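Local coordinates for rubber oxygenase (Streptomyces sp., PDB 5O1L), which catalyses the oxidative cleavage of double bonds in poly(cis-1,4-isoprene), the polymer of natural rubber, using O2 and one non-covalently bound heme b, at residues E57-V62 / K193-H198; I188-K193 / I396-P401; Q87-G92 / D96-M101. All coordinates share one frame; numbering follows the deposited sequence.

Contact 1 (E57-V62 / K193-H198); sequences EEADPV and KTRMVH. With HEM (protoporphyrin IX containing Fe), chain C.
Glu58 and Arg195 meet in a salt bridge between segment 57-62 and the side of helix 187-204. Arg195 NH2 donates to Glu58 OE1 at 2.9 Å, with an N-H...O angle of 160°. The carboxylate and guanidinium planes are nearly coplanar, 30° apart. The oxygen lies in the guanidinium plane at its edge, while NH2 arrives on the anti side, somewhat out of the carboxylate plane. A water closes a second path: it donates to Glu58 OE1 at 2.6 Å and accepts from Arg195 NH1 at 2.9 Å. Arg195 has its CG anti to the backbone N (chi1 -173°) and is extended as far as NE, which carries the charge across to segment 57-62. NE makes a further salt bridge with Asp56, just before this segment. Ala59 CB rests 4.4 Å from Arg195 NE. A methionine at Arg195 would probably leave Glu58 and Asp56 without their shared positive partner and the bridging water without its donor. On the same helix, His198 NE2 binds the heme iron at 2.0 Å, as its axial ligand. A second ligand comes from elsewhere, consistent with the imidazole bound in this open state. Thr194 CG2 lies over one face of the His198 ring, 3.5 Å above its plane and offset toward the rim, and also touches the porphyrin. The methyl fills the corner where the histidine ring meets the porphyrin. Helix 187-204 therefore carries the heme ligand on one side and on another packs against segment 57-62, which runs into helix 59-68, with Phe100 and Ala104 of helix 95-104 packing against Arg195.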
loop_
_atom_site.group_PDB
_atom_site.type_symbol
_atom_site.label_atom_id
_atom_site.label_comp_id
_atom_site.label_asym_id
_atom_site.label_seq_id
_atom_site.Cartn_x
_atom_site.Cartn_y
_atom_site.Cartn_z
ATOM N N GLU A 57 1.027 -19.698 -5.268
ATOM C CA GLU A 57 1.384 -21.042 -5.680
ATOM C C GLU A 57 2.725 -21.127 -6.394
ATOM O O GLU A 57 3.446 -22.112 -6.184
ATOM C CB GLU A 57 0.301 -21.603 -6.638
ATOM C CG GLU A 57 0.417 -23.082 -6.868
ATOM C CD GLU A 57 -0.836 -23.649 -7.530
ATOM O OE1 GLU A 57 -1.213 -24.813 -7.226
ATOM O OE2 GLU A 57 -1.451 -22.929 -8.365
ATOM N N GLU A 58 3.084 -20.108 -7.156
ATOM C CA GLU A 58 4.339 -20.078 -7.879
ATOM C C GLU A 58 5.498 -19.686 -6.969
ATOM O O GLU A 58 6.572 -20.287 -7.033
ATOM C CB GLU A 58 4.322 -19.112 -9.068
ATOM C CG GLU A 58 3.315 -19.517 -10.147
ATOM C CD GLU A 58 3.027 -18.428 -11.176
ATOM O OE1 GLU A 58 3.282 -17.233 -10.955
ATOM O OE2 GLU A 58 2.480 -18.738 -12.242
ATOM N N ALA A 59 5.341 -18.663 -6.159
ATOM C CA ALA A 59 6.448 -18.145 -5.359
ATOM C C ALA A 59 6.705 -18.942 -4.077
ATOM O O ALA A 59 7.832 -19.081 -3.629
ATOM C CB ALA A 59 6.239 -16.686 -4.974
ATOM N N ASP A 60 5.679 -19.450 -3.442
ATOM C CA ASP A 60 5.812 -19.990 -2.111
ATOM C C ASP A 60 6.827 -21.165 -2.037
ATOM O O ASP A 60 7.708 -21.118 -1.184
ATOM C CB ASP A 60 4.445 -20.328 -1.506
ATOM C CG ASP A 60 3.604 -19.078 -1.153
ATOM O OD1 ASP A 60 4.164 -17.989 -1.022
ATOM O OD2 ASP A 60 2.372 -19.259 -0.983
ATOM N N PRO A 61 6.681 -22.150 -2.911
ATOM C CA PRO A 61 7.636 -23.286 -2.825
ATOM C C PRO A 61 9.058 -22.890 -3.197
ATOM O O PRO A 61 10.010 -23.465 -2.637
ATOM C CB PRO A 61 7.072 -24.297 -3.817
ATOM C CG PRO A 61 6.039 -23.579 -4.631
ATOM C CD PRO A 61 5.571 -22.404 -3.867
ATOM N N VAL A 62 9.208 -21.940 -4.105
ATOM C CA VAL A 62 10.531 -21.466 -4.495
ATOM C C VAL A 62 11.233 -20.807 -3.339
ATOM O O VAL A 62 12.431 -21.098 -3.023
ATOM C CB VAL A 62 10.490 -20.590 -5.748
ATOM C CG1 VAL A 62 11.884 -20.017 -6.014
ATOM C CG2 VAL A 62 9.959 -21.426 -6.945
ATOM N N LYS A 193 10.408 -8.313 -6.172
ATOM C CA LYS A 193 11.060 -8.491 -4.881
ATOM C C LYS A 193 10.048 -8.580 -3.760
ATOM O O LYS A 193 10.235 -9.370 -2.842
ATOM C CB LYS A 193 12.039 -7.337 -4.663
ATOM C CG LYS A 193 13.282 -7.419 -5.578
ATOM C CD LYS A 193 14.283 -6.334 -5.265
ATOM C CE LYS A 193 15.474 -6.437 -6.188
ATOM N NZ LYS A 193 16.493 -5.412 -5.877
ATOM N N THR A 194 8.966 -7.758 -3.783
ATOM C CA THR A 194 7.930 -7.830 -2.772
ATOM C C THR A 194 7.258 -9.160 -2.767
ATOM O O THR A 194 6.977 -9.737 -1.709
ATOM C CB THR A 194 6.936 -6.668 -2.956
ATOM O OG1 THR A 194 7.620 -5.392 -2.890
ATOM C CG2 THR A 194 5.775 -6.794 -1.936
ATOM N N ARG A 195 6.917 -9.662 -3.969
ATOM C CA ARG A 195 6.319 -10.980 -4.062
ATOM C C ARG A 195 7.182 -12.044 -3.391
ATOM O O ARG A 195 6.703 -12.936 -2.684
ATOM C CB ARG A 195 6.050 -11.254 -5.525
ATOM C CG ARG A 195 5.313 -12.465 -5.856
ATOM C CD ARG A 195 4.857 -12.449 -7.275
ATOM N NE ARG A 195 4.270 -13.707 -7.460
ATOM C CZ ARG A 195 3.995 -14.279 -8.602
ATOM N NH1 ARG A 195 4.312 -13.684 -9.696
ATOM N NH2 ARG A 195 3.464 -15.492 -8.621
ATOM N N MET A 196 8.490 -11.923 -3.574
ATOM C CA MET A 196 9.437 -12.865 -2.973
ATOM C C MET A 196 9.530 -12.665 -1.438
ATOM O O MET A 196 9.528 -13.678 -0.695
ATOM C CB MET A 196 10.837 -12.705 -3.577
ATOM C CG MET A 196 10.943 -13.044 -5.041
ATOM S SD MET A 196 12.528 -12.507 -5.790
ATOM C CE MET A 196 13.663 -13.211 -4.635
ATOM N N VAL A 197 9.554 -11.421 -0.967
ATOM C CA VAL A 197 9.514 -11.134 0.465
ATOM C C VAL A 197 8.265 -11.778 1.072
ATOM O O VAL A 197 8.313 -12.483 2.094
ATOM C CB VAL A 197 9.585 -9.654 0.813
ATOM C CG1 VAL A 197 9.335 -9.438 2.294
ATOM C CG2 VAL A 197 10.914 -9.109 0.389
ATOM N N HIS A 198 7.070 -11.525 0.484
ATOM C CA HIS A 198 5.877 -12.066 1.046
ATOM C C HIS A 198 5.965 -13.605 1.080
ATOM O O HIS A 198 5.498 -14.181 2.048
ATOM C CB HIS A 198 4.664 -11.578 0.219
ATOM C CG HIS A 198 4.280 -10.150 0.457
ATOM N ND1 HIS A 198 3.461 -9.480 -0.429
ATOM C CD2 HIS A 198 4.519 -9.300 1.500
ATOM C CE1 HIS A 198 3.253 -8.266 0.073
ATOM N NE2 HIS A 198 3.884 -8.104 1.218
HETATM C CHA HEM C . 6.995 -6.700 3.060
HETATM C CHB HEM C . 4.281 -4.209 0.065
HETATM C CHC HEM C . 0.418 -6.597 1.582
HETATM C CHD HEM C . 3.003 -8.285 5.223
HETATM C C1A HEM C . 6.542 -5.881 2.088
HETATM C C2A HEM C . 7.441 -5.050 1.320
HETATM C C3A HEM C . 6.670 -4.317 0.506
HETATM C C4A HEM C . 5.344 -4.695 0.694
HETATM C CMA HEM C . 7.201 -3.277 -0.451
HETATM C CAA HEM C . 8.984 -4.968 1.412
HETATM C CBA HEM C . 9.388 -4.017 2.555
HETATM C CGA HEM C . 10.800 -3.595 2.371
HETATM O O1A HEM C . 11.615 -4.449 2.739
HETATM O O2A HEM C . 11.066 -2.445 1.845
HETATM C C1B HEM C . 2.977 -4.678 0.192
HETATM C C2B HEM C . 1.906 -4.176 -0.598
HETATM C C3B HEM C . 0.812 -4.826 -0.232
HETATM C C4B HEM C . 1.185 -5.736 0.839
HETATM C CMB HEM C . 1.980 -3.118 -1.679
HETATM C CAB HEM C . -0.557 -4.861 -0.683
HETATM C CBB HEM C . -1.131 -4.101 -1.750
HETATM C C1C HEM C . 0.778 -7.288 2.729
HETATM C C2C HEM C . -0.203 -7.913 3.598
HETATM C C3C HEM C . 0.566 -8.400 4.604
HETATM C C4C HEM C . 1.934 -7.983 4.350
HETATM C CMC HEM C . -1.671 -8.076 3.334
HETATM C CAC HEM C . 0.114 -9.132 5.796
HETATM C CBC HEM C . -1.132 -9.671 6.104
HETATM C C1D HEM C . 4.311 -7.984 4.945
HETATM C C2D HEM C . 5.448 -8.429 5.774
HETATM C C3D HEM C . 6.563 -7.999 5.193
HETATM C C4D HEM C . 6.138 -7.315 3.970
HETATM C CMD HEM C . 5.263 -9.144 7.060
HETATM C CAD HEM C . 8.014 -8.177 5.702
HETATM C CBD HEM C . 8.298 -7.032 6.666
HETATM C CGD HEM C . 9.702 -7.224 7.248
HETATM O O1D HEM C . 10.542 -6.329 7.003
HETATM O O2D HEM C . 10.040 -8.221 7.943
HETATM N NA HEM C . 5.265 -5.678 1.672
HETATM N NB HEM C . 2.469 -5.580 1.043
HETATM N NC HEM C . 2.065 -7.299 3.190
HETATM N ND HEM C . 4.784 -7.385 3.824
HETATM FE FE HEM C . 3.650 -6.519 2.430
HETATM O O HOH W 1 4.014 -15.100 -12.264
#

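Contact 2 (I188-K193 / I396-P401)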
loop_
_atom_site.group_PDB
_atom_site.type_symbol
_atom_site.label_atom_id
_atom_site.label_comp_id
_atom_site.label_asym_id
_atom_site.label_seq_id
_atom_site.Cartn_x
_atom_site.Cartn_y
_atom_site.Cartn_z
ATOM N N ILE A 188 8.538 -2.834 -11.552
ATOM C CA ILE A 188 8.535 -4.283 -11.754
ATOM C C ILE A 188 9.520 -4.982 -10.814
ATOM O O ILE A 188 9.195 -5.978 -10.204
ATOM C CB ILE A 188 8.893 -4.599 -13.186
ATOM C CG1 ILE A 188 7.824 -4.011 -14.134
ATOM C CG2 ILE A 188 9.038 -6.132 -13.344
ATOM C CD1 ILE A 188 8.159 -4.096 -15.601
ATOM N N VAL A 189 10.695 -4.389 -10.694
ATOM C CA VAL A 189 11.701 -4.856 -9.738
ATOM C C VAL A 189 11.130 -4.899 -8.327
ATOM O O VAL A 189 11.199 -5.945 -7.676
ATOM C CB VAL A 189 12.949 -4.020 -9.823
ATOM C CG1 VAL A 189 13.954 -4.463 -8.806
ATOM C CG2 VAL A 189 13.488 -4.056 -11.250
ATOM N N THR A 190 10.509 -3.796 -7.887
ATOM C CA THR A 190 9.961 -3.718 -6.543
ATOM C C THR A 190 8.867 -4.734 -6.375
ATOM O O THR A 190 8.776 -5.389 -5.365
ATOM C CB THR A 190 9.402 -2.307 -6.319
ATOM O OG1 THR A 190 10.549 -1.455 -6.314
ATOM C CG2 THR A 190 8.627 -2.210 -4.994
ATOM N N ALA A 191 7.978 -4.860 -7.379
ATOM C CA ALA A 191 6.904 -5.837 -7.264
ATOM C C ALA A 191 7.384 -7.265 -7.157
ATOM O O ALA A 191 6.870 -8.065 -6.341
ATOM C CB ALA A 191 5.945 -5.728 -8.433
ATOM N N VAL A 192 8.342 -7.654 -7.973
ATOM C CA VAL A 192 8.858 -8.991 -7.968
ATOM C C VAL A 192 9.604 -9.270 -6.610
ATOM O O VAL A 192 9.380 -10.307 -5.985
ATOM C CB VAL A 192 9.759 -9.273 -9.149
ATOM C CG1 VAL A 192 10.487 -10.598 -8.968
ATOM C CG2 VAL A 192 8.997 -9.249 -10.441
ATOM N N LYS A 193 10.408 -8.313 -6.172
ATOM C CA LYS A 193 11.060 -8.491 -4.881
ATOM C C LYS A 193 10.048 -8.580 -3.760
ATOM O O LYS A 193 10.235 -9.370 -2.842
ATOM C CB LYS A 193 12.039 -7.337 -4.663
ATOM C CG LYS A 193 13.282 -7.419 -5.578
ATOM C CD LYS A 193 14.283 -6.334 -5.265
ATOM C CE LYS A 193 15.474 -6.437 -6.188
ATOM N NZ LYS A 193 16.493 -5.412 -5.877
ATOM N N ILE A 396 16.584 2.265 -1.685
ATOM C CA ILE A 396 16.628 1.308 -0.573
ATOM C C ILE A 396 16.386 -0.071 -1.187
ATOM O O ILE A 396 15.501 -0.175 -2.000
ATOM C CB ILE A 396 15.593 1.662 0.527
ATOM C CG1 ILE A 396 16.191 2.705 1.494
ATOM C CG2 ILE A 396 15.196 0.432 1.341
ATOM C CD1 ILE A 396 16.848 3.924 0.860
ATOM N N ALA A 397 17.190 -1.089 -0.861
ATOM C CA ALA A 397 17.064 -2.399 -1.543
ATOM C C ALA A 397 16.123 -3.216 -0.712
ATOM O O ALA A 397 16.083 -3.068 0.491
ATOM C CB ALA A 397 18.397 -3.082 -1.680
ATOM N N ILE A 398 15.339 -4.053 -1.365
ATOM C CA ILE A 398 14.412 -4.935 -0.670
ATOM C C ILE A 398 15.090 -6.274 -0.550
ATOM O O ILE A 398 15.390 -6.933 -1.565
ATOM C CB ILE A 398 13.101 -5.040 -1.454
ATOM C CG1 ILE A 398 12.421 -3.697 -1.521
ATOM C CG2 ILE A 398 12.188 -6.125 -0.882
ATOM C CD1 ILE A 398 11.169 -3.710 -2.402
ATOM N N ASP A 399 15.321 -6.688 0.690
ATOM C CA ASP A 399 16.006 -7.973 0.961
ATOM C C ASP A 399 15.017 -9.031 1.383
ATOM O O ASP A 399 14.071 -8.740 2.087
ATOM C CB ASP A 399 17.002 -7.808 2.090
ATOM C CG ASP A 399 18.283 -7.026 1.665
ATOM O OD1 ASP A 399 18.745 -7.038 0.463
ATOM O OD2 ASP A 399 18.873 -6.423 2.581
ATOM N N ILE A 400 15.284 -10.248 1.028
ATOM C CA ILE A 400 14.522 -11.404 1.470
ATOM C C ILE A 400 14.882 -11.651 2.911
ATOM O O ILE A 400 16.065 -11.659 3.242
ATOM C CB ILE A 400 14.847 -12.651 0.641
ATOM C CG1 ILE A 400 14.555 -12.418 -0.827
ATOM C CG2 ILE A 400 14.096 -13.899 1.167
ATOM C CD1 ILE A 400 14.996 -13.534 -1.719
ATOM N N PRO A 401 13.910 -11.843 3.805
ATOM C CA PRO A 401 14.262 -12.200 5.190
ATOM C C PRO A 401 14.693 -13.667 5.283
ATOM O O PRO A 401 14.354 -14.492 4.451
ATOM C CB PRO A 401 12.948 -12.054 5.942
ATOM C CG PRO A 401 11.887 -12.169 4.885
ATOM C CD PRO A 401 12.448 -11.618 3.608
HETATM O O HOH W 2 17.381 -5.915 -3.410
#
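Ile398 packs on Lys193 and Thr190 where the loop after helix 373-393 lies against helix 187-204. This is helix-to-loop packing in an all-helical heme domain whose catalytic family belongs to the globin clan. Ile398 buries the most surface and uses both of its branches. Ile398 CG2 meets Lys193 CB at 4.0 Å. CG1, set anti to the carbonyl carbon (chi1 -64°), carries Ile398 CD1 off to the side, to 3.9 Å from Thr190 CG2. The two side chains of that second pair cross at about a right angle. Ile398 also touches the heme and Val197, so the loop forms part of the pocket wall. Thr190 offers its methyl to this apolar patch, while its OG1 is hydrogen-bonded to Ser186 O, just before the helix. Lys193 presents its aliphatic part to Ile398 and runs extended beyond CG, with CD 3.9 Å from Ile398 O. Its buried ammonium is well satisfied: NZ is hydrogen-bonded to the carbonyl oxygens of Leu79 and Trp82. The third partner is a water, which accepts from Lys193 NZ at 2.7 Å and donates to Ile398 O at 2.9 Å.

Contact 3 (Q87-G92 / D96-M101)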
loop_
_atom_site.group_PDB
_atom_site.type_symbol
_atom_site.label_atom_id
_atom_site.label_comp_id
_atom_site.label_asym_id
_atom_site.label_seq_id
_atom_site.Cartn_x
_atom_site.Cartn_y
_atom_site.Cartn_z
ATOM N N GLN A 87 16.499 -4.228 -16.857
ATOM C CA GLN A 87 17.791 -4.890 -16.657
ATOM C C GLN A 87 17.671 -6.383 -16.699
ATOM O O GLN A 87 16.767 -6.993 -16.139
ATOM C CB GLN A 87 18.296 -4.478 -15.322
ATOM C CG GLN A 87 19.714 -4.841 -14.977
ATOM C CD GLN A 87 20.021 -4.413 -13.559
ATOM O OE1 GLN A 87 19.316 -3.522 -12.910
ATOM N NE2 GLN A 87 21.096 -5.064 -13.028
ATOM N N ALA A 88 18.698 -7.064 -17.245
ATOM C CA ALA A 88 18.755 -8.508 -17.176
ATOM C C ALA A 88 18.962 -8.965 -15.718
ATOM O O ALA A 88 19.556 -8.249 -14.926
ATOM C CB ALA A 88 19.914 -9.004 -18.027
ATOM N N LEU A 89 18.456 -10.137 -15.378
ATOM C CA LEU A 89 18.667 -10.664 -14.039
ATOM C C LEU A 89 20.158 -10.904 -13.868
ATOM O O LEU A 89 20.843 -11.270 -14.803
ATOM C CB LEU A 89 17.959 -11.956 -13.819
ATOM C CG LEU A 89 16.453 -11.885 -13.768
ATOM C CD1 LEU A 89 15.889 -13.307 -13.709
ATOM C CD2 LEU A 89 15.983 -11.088 -12.543
ATOM N N PRO A 90 20.674 -10.715 -12.648
ATOM C CA PRO A 90 22.084 -11.030 -12.409
ATOM C C PRO A 90 22.346 -12.499 -12.596
ATOM O O PRO A 90 21.568 -13.329 -12.188
ATOM C CB PRO A 90 22.314 -10.622 -10.955
ATOM C CG PRO A 90 20.964 -10.646 -10.341
ATOM C CD PRO A 90 19.997 -10.210 -11.435
ATOM N N GLY A 91 23.498 -12.820 -13.179
ATOM C CA GLY A 91 23.861 -14.218 -13.346
ATOM C C GLY A 91 24.173 -14.805 -11.971
ATOM O O GLY A 91 24.630 -14.086 -11.025
ATOM N N GLY A 92 24.007 -16.112 -11.849
ATOM C CA GLY A 92 24.348 -16.786 -10.598
ATOM C C GLY A 92 23.250 -17.106 -9.642
ATOM O O GLY A 92 23.468 -17.661 -8.574
ATOM N N ASP A 96 15.847 -22.423 -9.910
ATOM C CA ASP A 96 14.404 -22.357 -9.632
ATOM C C ASP A 96 13.976 -20.908 -9.387
ATOM O O ASP A 96 12.923 -20.486 -9.899
ATOM C CB ASP A 96 13.951 -23.275 -8.477
ATOM C CG ASP A 96 14.786 -23.151 -7.163
ATOM O OD1 ASP A 96 15.785 -22.340 -7.001
ATOM O OD2 ASP A 96 14.392 -23.911 -6.208
ATOM N N LEU A 97 14.793 -20.151 -8.673
ATOM C CA LEU A 97 14.479 -18.742 -8.448
ATOM C C LEU A 97 14.635 -17.968 -9.723
ATOM O O LEU A 97 13.809 -17.080 -10.059
ATOM C CB LEU A 97 15.381 -18.203 -7.347
ATOM C CG LEU A 97 15.120 -16.747 -6.974
ATOM C CD1 LEU A 97 13.729 -16.593 -6.391
ATOM C CD2 LEU A 97 16.132 -16.245 -5.973
ATOM N N ARG A 98 15.663 -18.194 -10.515
ATOM C CA ARG A 98 15.793 -17.510 -11.791
ATOM C C ARG A 98 14.546 -17.713 -12.675
ATOM O O ARG A 98 13.985 -16.729 -13.200
ATOM C CB ARG A 98 17.029 -17.961 -12.568
ATOM C CG ARG A 98 17.162 -17.203 -13.889
ATOM C CD ARG A 98 18.396 -17.519 -14.730
ATOM N NE ARG A 98 18.760 -18.920 -14.740
ATOM C CZ ARG A 98 18.162 -19.940 -15.365
ATOM N NH1 ARG A 98 17.041 -19.801 -16.080
ATOM N NH2 ARG A 98 18.719 -21.148 -15.252
ATOM N N GLU A 99 14.097 -18.940 -12.766
ATOM C CA GLU A 99 12.936 -19.251 -13.589
ATOM C C GLU A 99 11.696 -18.516 -13.049
ATOM O O GLU A 99 10.958 -17.928 -13.841
ATOM C CB GLU A 99 12.697 -20.762 -13.599
ATOM C CG GLU A 99 11.490 -21.299 -14.307
ATOM C CD GLU A 99 11.547 -22.824 -14.364
ATOM O OE1 GLU A 99 11.146 -23.497 -13.384
ATOM O OE2 GLU A 99 12.079 -23.334 -15.370
ATOM N N PHE A 100 11.524 -18.551 -11.733
ATOM C CA PHE A 100 10.404 -17.812 -11.095
ATOM C C PHE A 100 10.489 -16.363 -11.470
ATOM O O PHE A 100 9.446 -15.749 -11.854
ATOM C CB PHE A 100 10.372 -18.002 -9.591
ATOM C CG PHE A 100 9.451 -17.030 -8.903
ATOM C CD1 PHE A 100 8.078 -17.267 -8.977
ATOM C CD2 PHE A 100 9.929 -15.833 -8.333
ATOM C CE1 PHE A 100 7.225 -16.345 -8.442
ATOM C CE2 PHE A 100 9.016 -14.904 -7.844
ATOM C CZ PHE A 100 7.684 -15.204 -7.887
ATOM N N MET A 101 11.634 -15.734 -11.337
ATOM C CA MET A 101 11.757 -14.284 -11.531
ATOM C C MET A 101 11.540 -13.885 -12.967
ATOM O O MET A 101 10.937 -12.833 -13.250
ATOM C CB MET A 101 13.132 -13.751 -11.030
ATOM C CG MET A 101 13.214 -13.848 -9.550
ATOM S SD MET A 101 14.797 -13.259 -8.884
ATOM C CE MET A 101 14.458 -11.506 -9.081
#
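Leu89 reaches from the loop onto helix 95-104 and lands on Arg98 and Met101, one turn apart. Its CB points toward the helix, but Leu89 CB stays 5.3 Å from Arg98 CG. Leu89 CG comes after it, anti to the carbonyl carbon (chi1 -69°), and Leu89 CG lies 4.7 Å from Met101 CB. The two methyls make the real contact. Leu89 CD1 sits against the helix backbone, 3.9 Å from Arg98 O. Leu89 CD1 is also 3.9 Å from Met101 CB and 4.1 Å from Arg98 CG. One methyl thus covers a carbonyl and the roots of two side chains. The other methyl meets the far end of Met101 instead, with Leu89 CD2 3.8 Å from Met101 CE. The bend of Met101 at chi3 (76°) brings its terminal methyl closer to Leu89 than the sulfur, since Met101 SD is 4.4 Å from Leu89 CD2. The two side chains cross at a slant, with the leucine fork against both the start and the end of the methionine. Arg98 takes part through its aliphatic portion, and its chain bends only further out, at chi3. No hydrogen bond joins the two segments. Around this pair, Trp82 touches both Leu89 and Met101, and Met101 also reaches Leu79 and Met196. Trp82 NE1 and Arg105 NH2 are hydrogen-bonded to Gln87 O, which ties the loop in place before Leu89. The backbone from Ala88 to Gly91 has angles of the polyproline II type, an extended form without local turns. This is plain local packing in a mostly helical fold, away from the heme: an extended loop laid by one leucine on the helix that follows it.

The three contacts lie on the same side of the chain's centre. Contact 1 is about 11 Å from contact 2 and 13 Å from contact 3, centre to centre. Contacts 2 and 3 are also about 13 Å apart. Helix 187-204 serves contacts 1 and 2, which share Lys193. Contact 3 falls between the two halves of contact 1 in sequence, and the segments of contacts 1 and 2 alternate. Phe100 and Leu97, on the helix of contact 3, touch Ala59 and Val62 of contact 1. Val192 of contact 2 touches Met101 of contact 3. Parts from both ends of the chain thus gather round the helix that carries the heme ligand.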